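Local coordinates for freshwater cyanophage protein (Microcystis phage Mic1, PDB 6L2W) that is of unknown function but may be a structural protein of the phage, with a novel fold in which an antiparallel sheet packs against helices, at residues F73-S78 and S82-L87. Sequence-based numbering, arbitrary orientation.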
loop_
_atom_site.group_PDB
_atom_site.type_symbol
_atom_site.label_atom_id
_atom_site.label_comp_id
_atom_site.label_asym_id
_atom_site.label_seq_id
_atom_site.Cartn_x
_atom_site.Cartn_y
_atom_site.Cartn_z
ATOM N N PHE B 73 7.941 4.069 9.916
ATOM C CA PHE B 73 7.166 3.329 8.892
ATOM C C PHE B 73 5.758 3.213 9.467
ATOM O O PHE B 73 5.623 2.622 10.514
ATOM C CB PHE B 73 7.843 2.002 8.557
ATOM C CG PHE B 73 7.239 1.230 7.416
ATOM C CD1 PHE B 73 7.497 1.576 6.107
ATOM C CD2 PHE B 73 6.438 0.134 7.652
ATOM C CE1 PHE B 73 6.958 0.854 5.060
ATOM C CE2 PHE B 73 5.896 -0.584 6.603
ATOM C CZ PHE B 73 6.153 -0.223 5.310
ATOM N N ARG B 74 4.780 3.779 8.798
ATOM C CA ARG B 74 3.404 3.889 9.330
ATOM C C ARG B 74 2.438 2.938 8.636
ATOM O O ARG B 74 1.290 3.301 8.481
ATOM C CB ARG B 74 2.942 5.333 9.154
ATOM C CG ARG B 74 2.950 5.814 7.715
ATOM C CD ARG B 74 2.694 7.294 7.667
ATOM N NE ARG B 74 2.613 7.813 6.324
ATOM C CZ ARG B 74 1.511 7.856 5.616
ATOM N NH1 ARG B 74 0.348 7.615 6.174
ATOM N NH2 ARG B 74 1.565 8.139 4.337
ATOM N N TYR B 75 2.886 1.765 8.289
ATOM C CA TYR B 75 2.039 0.790 7.633
ATOM C C TYR B 75 2.195 -0.567 8.313
ATOM O O TYR B 75 3.282 -0.961 8.678
ATOM C CB TYR B 75 2.406 0.644 6.150
ATOM C CG TYR B 75 2.477 1.945 5.394
ATOM C CD1 TYR B 75 3.644 2.681 5.338
ATOM C CD2 TYR B 75 1.364 2.469 4.778
ATOM C CE1 TYR B 75 3.713 3.883 4.648
ATOM C CE2 TYR B 75 1.413 3.666 4.083
ATOM C CZ TYR B 75 2.594 4.377 4.007
ATOM O OH TYR B 75 2.635 5.574 3.335
ATOM N N TRP B 76 1.078 -1.268 8.405
ATOM C CA TRP B 76 1.026 -2.613 8.937
ATOM C C TRP B 76 0.226 -3.494 7.982
ATOM O O TRP B 76 -0.938 -3.228 7.750
ATOM C CB TRP B 76 0.376 -2.620 10.325
ATOM C CG TRP B 76 1.124 -1.830 11.353
ATOM C CD1 TRP B 76 1.985 -2.301 12.305
ATOM C CD2 TRP B 76 1.090 -0.405 11.523
ATOM N NE1 TRP B 76 2.494 -1.266 13.052
ATOM C CE2 TRP B 76 1.952 -0.093 12.607
ATOM C CE3 TRP B 76 0.425 0.633 10.863
ATOM C CZ2 TRP B 76 2.145 1.208 13.061
ATOM C CZ3 TRP B 76 0.628 1.923 11.309
ATOM C CH2 TRP B 76 1.485 2.206 12.382
ATOM N N TYR B 77 0.838 -4.581 7.540
ATOM C CA TYR B 77 0.251 -5.495 6.594
ATOM C C TYR B 77 -0.220 -6.782 7.280
ATOM O O TYR B 77 0.350 -7.222 8.275
ATOM C CB TYR B 77 1.266 -5.792 5.488
ATOM C CG TYR B 77 1.330 -4.701 4.452
ATOM C CD1 TYR B 77 2.197 -3.630 4.584
ATOM C CD2 TYR B 77 0.476 -4.713 3.366
ATOM C CE1 TYR B 77 2.240 -2.614 3.644
ATOM C CE2 TYR B 77 0.518 -3.711 2.408
ATOM C CZ TYR B 77 1.391 -2.650 2.557
ATOM O OH TYR B 77 1.412 -1.669 1.606
ATOM N N SER B 78 -1.227 -7.382 6.708
ATOM C CA SER B 78 -1.687 -8.694 7.199
ATOM C C SER B 78 -0.746 -9.760 6.640
ATOM O O SER B 78 -0.109 -9.507 5.629
ATOM C CB SER B 78 -3.109 -8.945 6.831
ATOM O OG SER B 78 -3.271 -9.048 5.442
ATOM N N SER B 82 -3.763 -9.391 2.270
ATOM C CA SER B 82 -5.079 -8.932 1.815
ATOM C C SER B 82 -5.466 -7.546 2.375
ATOM O O SER B 82 -6.330 -6.877 1.801
ATOM C CB SER B 82 -6.109 -9.928 2.222
ATOM O OG SER B 82 -5.910 -11.158 1.564
ATOM N N TYR B 83 -4.905 -7.142 3.519
ATOM C CA TYR B 83 -5.308 -5.913 4.216
ATOM C C TYR B 83 -4.065 -5.146 4.650
ATOM O O TYR B 83 -3.032 -5.716 4.893
ATOM C CB TYR B 83 -6.150 -6.178 5.476
ATOM C CG TYR B 83 -7.222 -7.211 5.294
ATOM C CD1 TYR B 83 -8.406 -6.894 4.662
ATOM C CD2 TYR B 83 -7.019 -8.517 5.679
ATOM C CE1 TYR B 83 -9.378 -7.844 4.426
ATOM C CE2 TYR B 83 -7.979 -9.489 5.451
ATOM C CZ TYR B 83 -9.149 -9.153 4.802
ATOM O OH TYR B 83 -10.092 -10.095 4.533
ATOM N N HIS B 84 -4.196 -3.856 4.821
ATOM C CA HIS B 84 -3.192 -3.180 5.600
ATOM C C HIS B 84 -3.798 -1.976 6.303
ATOM O O HIS B 84 -4.860 -1.482 5.912
ATOM C CB HIS B 84 -1.978 -2.823 4.737
ATOM C CG HIS B 84 -2.130 -1.570 3.957
ATOM N ND1 HIS B 84 -2.838 -1.535 2.793
ATOM C CD2 HIS B 84 -1.644 -0.322 4.157
ATOM C CE1 HIS B 84 -2.767 -0.309 2.282
ATOM N NE2 HIS B 84 -2.048 0.458 3.106
ATOM N N LEU B 85 -3.105 -1.559 7.358
ATOM C CA LEU B 85 -3.464 -0.388 8.132
ATOM C C LEU B 85 -2.455 0.734 7.859
ATOM O O LEU B 85 -1.268 0.498 7.634
ATOM C CB LEU B 85 -3.471 -0.769 9.616
ATOM C CG LEU B 85 -3.871 0.351 10.569
ATOM C CD1 LEU B 85 -5.379 0.574 10.520
ATOM C CD2 LEU B 85 -3.416 0.043 11.982
ATOM N N GLU B 86 -2.929 1.963 7.944
ATOM C CA GLU B 86 -2.098 3.118 7.672
ATOM C C GLU B 86 -2.338 4.163 8.752
ATOM O O GLU B 86 -3.457 4.470 9.056
ATOM C CB GLU B 86 -2.436 3.717 6.300
ATOM C CG GLU B 86 -1.539 4.887 5.885
ATOM C CD GLU B 86 -1.866 5.508 4.521
ATOM O OE1 GLU B 86 -2.705 4.925 3.767
ATOM O OE2 GLU B 86 -1.320 6.598 4.233
ATOM N N LEU B 87 -1.286 4.693 9.323
ATOM C CA LEU B 87 -1.460 5.779 10.280
ATOM C C LEU B 87 -1.018 7.087 9.609
ATOM O O LEU B 87 0.018 7.069 8.946
ATOM C CB LEU B 87 -0.600 5.464 11.507
ATOM C CG LEU B 87 -0.334 6.624 12.450
ATOM C CD1 LEU B 87 -1.521 6.871 13.358
ATOM C CD2 LEU B 87 0.903 6.350 13.268
#
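Arg74 NH1 sits between two acceptors of the facing strand, donating to Leu87 O at 2.8 Å, nearly straight and in the guanidinium plane, and to Glu86 OE2, also at 2.8 Å, on the anti lone pair of that oxygen. The second bond is more bent and belongs to a salt bridge. With CG between its own N and carbonyl carbon (chi1 59°) and the chain extended to NE, Arg74 runs over Leu87 O. Glu86, itself extended, lies alongside the Tyr75 ring, its CG 3.7 Å from Tyr75 CE2. Farther along the face that carries Tyr75 and Glu86, Tyr77 and His84 form an offset stack, planes 17° apart, and His84 CB rests over the Tyr77 ring. On the opposite face, Leu87 CB meets the edge of the Trp76 indole, 3.8 Å from CZ3, and Leu85 CD2 touches CE3. Backbone bonds join the antiparallel hairpin: Trp76 and Leu85 bond each other in both directions, and Leu87 N gives to Arg74 O; toward the turn, Ser78 N gives to Tyr83 O and Tyr83 N to Ser78 OG, which Asp80 also binds. Helix 96-115 covers Trp76, whose NE1 bonds Asn103, while His84 ND1 bonds His9 on strand 2-12. His9 and Tyr77 of the second subunit meet Tyr77. The Trp76 side thus packs into a largely apolar core, Tyr77 and His84 contribute rings to the subunit interface, and the carboxylates of Glu86 and of Asp40 of the second subunit, paired with Arg74 NE, probably stabilise the Arg74 charge.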